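Local coordinates for extracellular solute-binding protein, family 1 (Trichodesmium erythraeum IMS101, PDB 6G7N) that binds ferric iron and probably delivers it to an ABC transporter as the solute-binding component of an iron uptake system, at residues A102-Y107 / M219-Q224. Sequence-based numbering, arbitrary orientation.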
loop_
_atom_site.group_PDB
_atom_site.type_symbol
_atom_site.label_atom_id
_atom_site.label_comp_id
_atom_site.label_asym_id
_atom_site.label_seq_id
_atom_site.Cartn_x
_atom_site.Cartn_y
_atom_site.Cartn_z
ATOM N N ALA A 102 5.685 2.237 0.346
ATOM C CA ALA A 102 5.805 3.626 0.844
ATOM C C ALA A 102 5.234 4.576 -0.185
ATOM O O ALA A 102 5.442 4.398 -1.383
ATOM C CB ALA A 102 7.267 3.981 1.105
ATOM N N ARG A 103 4.497 5.597 0.277
ATOM C CA ARG A 103 3.994 6.619 -0.633
ATOM C C ARG A 103 4.975 7.785 -0.566
ATOM O O ARG A 103 5.110 8.444 0.463
ATOM C CB ARG A 103 2.539 7.002 -0.337
ATOM C CG ARG A 103 1.873 7.763 -1.489
ATOM C CD ARG A 103 0.372 7.516 -1.557
ATOM N NE ARG A 103 -0.259 8.022 -2.772
ATOM C CZ ARG A 103 -0.165 7.420 -3.966
ATOM N NH1 ARG A 103 0.528 6.306 -4.133
ATOM N NH2 ARG A 103 -0.789 7.949 -5.021
ATOM N N VAL A 104 5.704 7.967 -1.668
ATOM C CA VAL A 104 6.915 8.767 -1.707
ATOM C C VAL A 104 6.791 9.910 -2.687
ATOM O O VAL A 104 5.883 9.949 -3.518
ATOM C CB VAL A 104 8.131 7.889 -2.040
ATOM C CG1 VAL A 104 8.284 6.807 -0.973
ATOM C CG2 VAL A 104 8.011 7.295 -3.443
ATOM N N ILE A 105 7.779 10.825 -2.600
ATOM C CA ILE A 105 7.893 11.905 -3.587
ATOM C C ILE A 105 8.784 11.406 -4.718
ATOM O O ILE A 105 9.961 11.057 -4.516
ATOM C CB ILE A 105 8.456 13.187 -2.980
ATOM C CG1 ILE A 105 7.517 13.750 -1.908
ATOM C CG2 ILE A 105 8.659 14.243 -4.072
ATOM C CD1 ILE A 105 8.133 14.820 -1.033
ATOM N N MET A 106 8.210 11.345 -5.914
ATOM C CA MET A 106 8.947 11.052 -7.152
ATOM C C MET A 106 9.374 12.391 -7.734
ATOM O O MET A 106 8.543 13.315 -7.831
ATOM C CB MET A 106 8.042 10.325 -8.141
ATOM C CG MET A 106 7.461 9.015 -7.614
ATOM S SD MET A 106 8.753 7.761 -7.383
ATOM C CE MET A 106 7.747 6.369 -6.799
ATOM N N TYR A 107 10.661 12.536 -8.089
ATOM C CA TYR A 107 11.153 13.838 -8.537
ATOM C C TYR A 107 11.961 13.722 -9.815
ATOM O O TYR A 107 12.652 12.738 -10.067
ATOM C CB TYR A 107 11.976 14.551 -7.464
ATOM C CG TYR A 107 13.225 13.836 -7.007
ATOM C CD1 TYR A 107 13.197 12.881 -5.999
ATOM C CD2 TYR A 107 14.475 14.134 -7.588
ATOM C CE1 TYR A 107 14.343 12.224 -5.588
ATOM C CE2 TYR A 107 15.620 13.458 -7.177
ATOM C CZ TYR A 107 15.559 12.509 -6.172
ATOM O OH TYR A 107 16.690 11.846 -5.761
ATOM N N MET A 219 13.464 8.810 -6.170
ATOM C CA MET A 219 12.523 8.533 -5.081
ATOM C C MET A 219 13.032 9.158 -3.810
ATOM O O MET A 219 14.150 8.876 -3.405
ATOM C CB MET A 219 12.444 7.018 -4.870
ATOM C CG MET A 219 11.707 6.621 -3.612
ATOM S SD MET A 219 11.370 4.858 -3.572
ATOM C CE MET A 219 10.829 4.596 -5.225
ATOM N N PHE A 220 12.190 9.966 -3.155
ATOM C CA PHE A 220 12.535 10.636 -1.908
ATOM C C PHE A 220 11.551 10.186 -0.819
ATOM O O PHE A 220 10.340 10.317 -0.982
ATOM C CB PHE A 220 12.479 12.155 -2.092
ATOM C CG PHE A 220 12.937 12.951 -0.908
ATOM C CD1 PHE A 220 14.277 13.262 -0.730
ATOM C CD2 PHE A 220 12.032 13.344 0.062
ATOM C CE1 PHE A 220 14.693 14.010 0.352
ATOM C CE2 PHE A 220 12.452 14.076 1.156
ATOM C CZ PHE A 220 13.778 14.402 1.304
ATOM N N PHE A 221 12.099 9.704 0.296
ATOM C CA PHE A 221 11.308 9.231 1.437
ATOM C C PHE A 221 11.079 10.413 2.378
ATOM O O PHE A 221 12.021 10.875 3.008
ATOM C CB PHE A 221 12.071 8.108 2.156
ATOM C CG PHE A 221 12.336 6.911 1.271
ATOM C CD1 PHE A 221 11.315 6.076 0.874
ATOM C CD2 PHE A 221 13.612 6.626 0.823
ATOM C CE1 PHE A 221 11.508 4.976 0.064
ATOM C CE2 PHE A 221 13.832 5.526 -0.005
ATOM C CZ PHE A 221 12.783 4.698 -0.382
ATOM N N PRO A 222 9.829 10.930 2.503
ATOM C CA PRO A 222 9.672 12.170 3.220
ATOM C C PRO A 222 9.658 12.008 4.741
ATOM O O PRO A 222 9.469 10.911 5.290
ATOM C CB PRO A 222 8.308 12.692 2.720
ATOM C CG PRO A 222 8.060 11.966 1.439
ATOM C CD PRO A 222 8.625 10.612 1.725
ATOM N N ASN A 223 9.857 13.146 5.403
ATOM C CA ASN A 223 9.713 13.288 6.855
ATOM C C ASN A 223 10.757 12.472 7.645
ATOM O O ASN A 223 10.537 12.122 8.810
ATOM C CB ASN A 223 8.282 13.011 7.371
ATOM C CG ASN A 223 7.236 13.978 6.814
ATOM O OD1 ASN A 223 7.076 14.108 5.607
ATOM N ND2 ASN A 223 6.508 14.681 7.711
ATOM N N GLN A 224 11.946 12.301 7.062
ATOM C CA GLN A 224 13.014 11.560 7.730
ATOM C C GLN A 224 13.552 12.203 8.977
ATOM O O GLN A 224 14.074 11.496 9.834
ATOM C CB GLN A 224 14.168 11.309 6.755
ATOM C CG GLN A 224 13.765 10.383 5.621
ATOM C CD GLN A 224 13.389 9.017 6.133
ATOM O OE1 GLN A 224 14.265 8.263 6.631
ATOM N NE2 GLN A 224 12.089 8.677 6.089
HETATM O O HOH W 1 16.575 11.213 -3.048
#
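Strand 96-108 and the short strand 217-220 meet here as antiparallel neighbours in the mixed sheet, with I105 and F220 as the hydrogen-bonded pair. I105 N donates to F220 O at 3.1 Å. F220 N returns a bond to I105 O at 2.8 Å, and both bonds lie in the carbonyl planes. The next pair, M106 and M219, is non-hydrogen-bonded. On the face opposite I105 and F220 they lie side by side, M106 CE 3.9 Å from M219 CE, and both touch L199 of helix 196-204. M219 has a second conformer; its contacts here are those of one. This sheet belongs to a periplasmic-binding-protein fold. Strand 191-195 runs along the other edge of 102-107. R103 NH1 forms a salt bridge with D177, and the R103 side chain is about 7 Å from the bound iron(III) ion. V104 CG1 meets F221 CD1 at 3.6 Å, and V104 CG2 meets M219 CG at 3.8 Å. M219 CG also sits over one face of the F221 ring, near its rim. With an alanine at V104 both branches go, which would probably open a gap beside F221 CD1 and M219 CG. P222 CG rests on I105 CD1 at 3.8 Å.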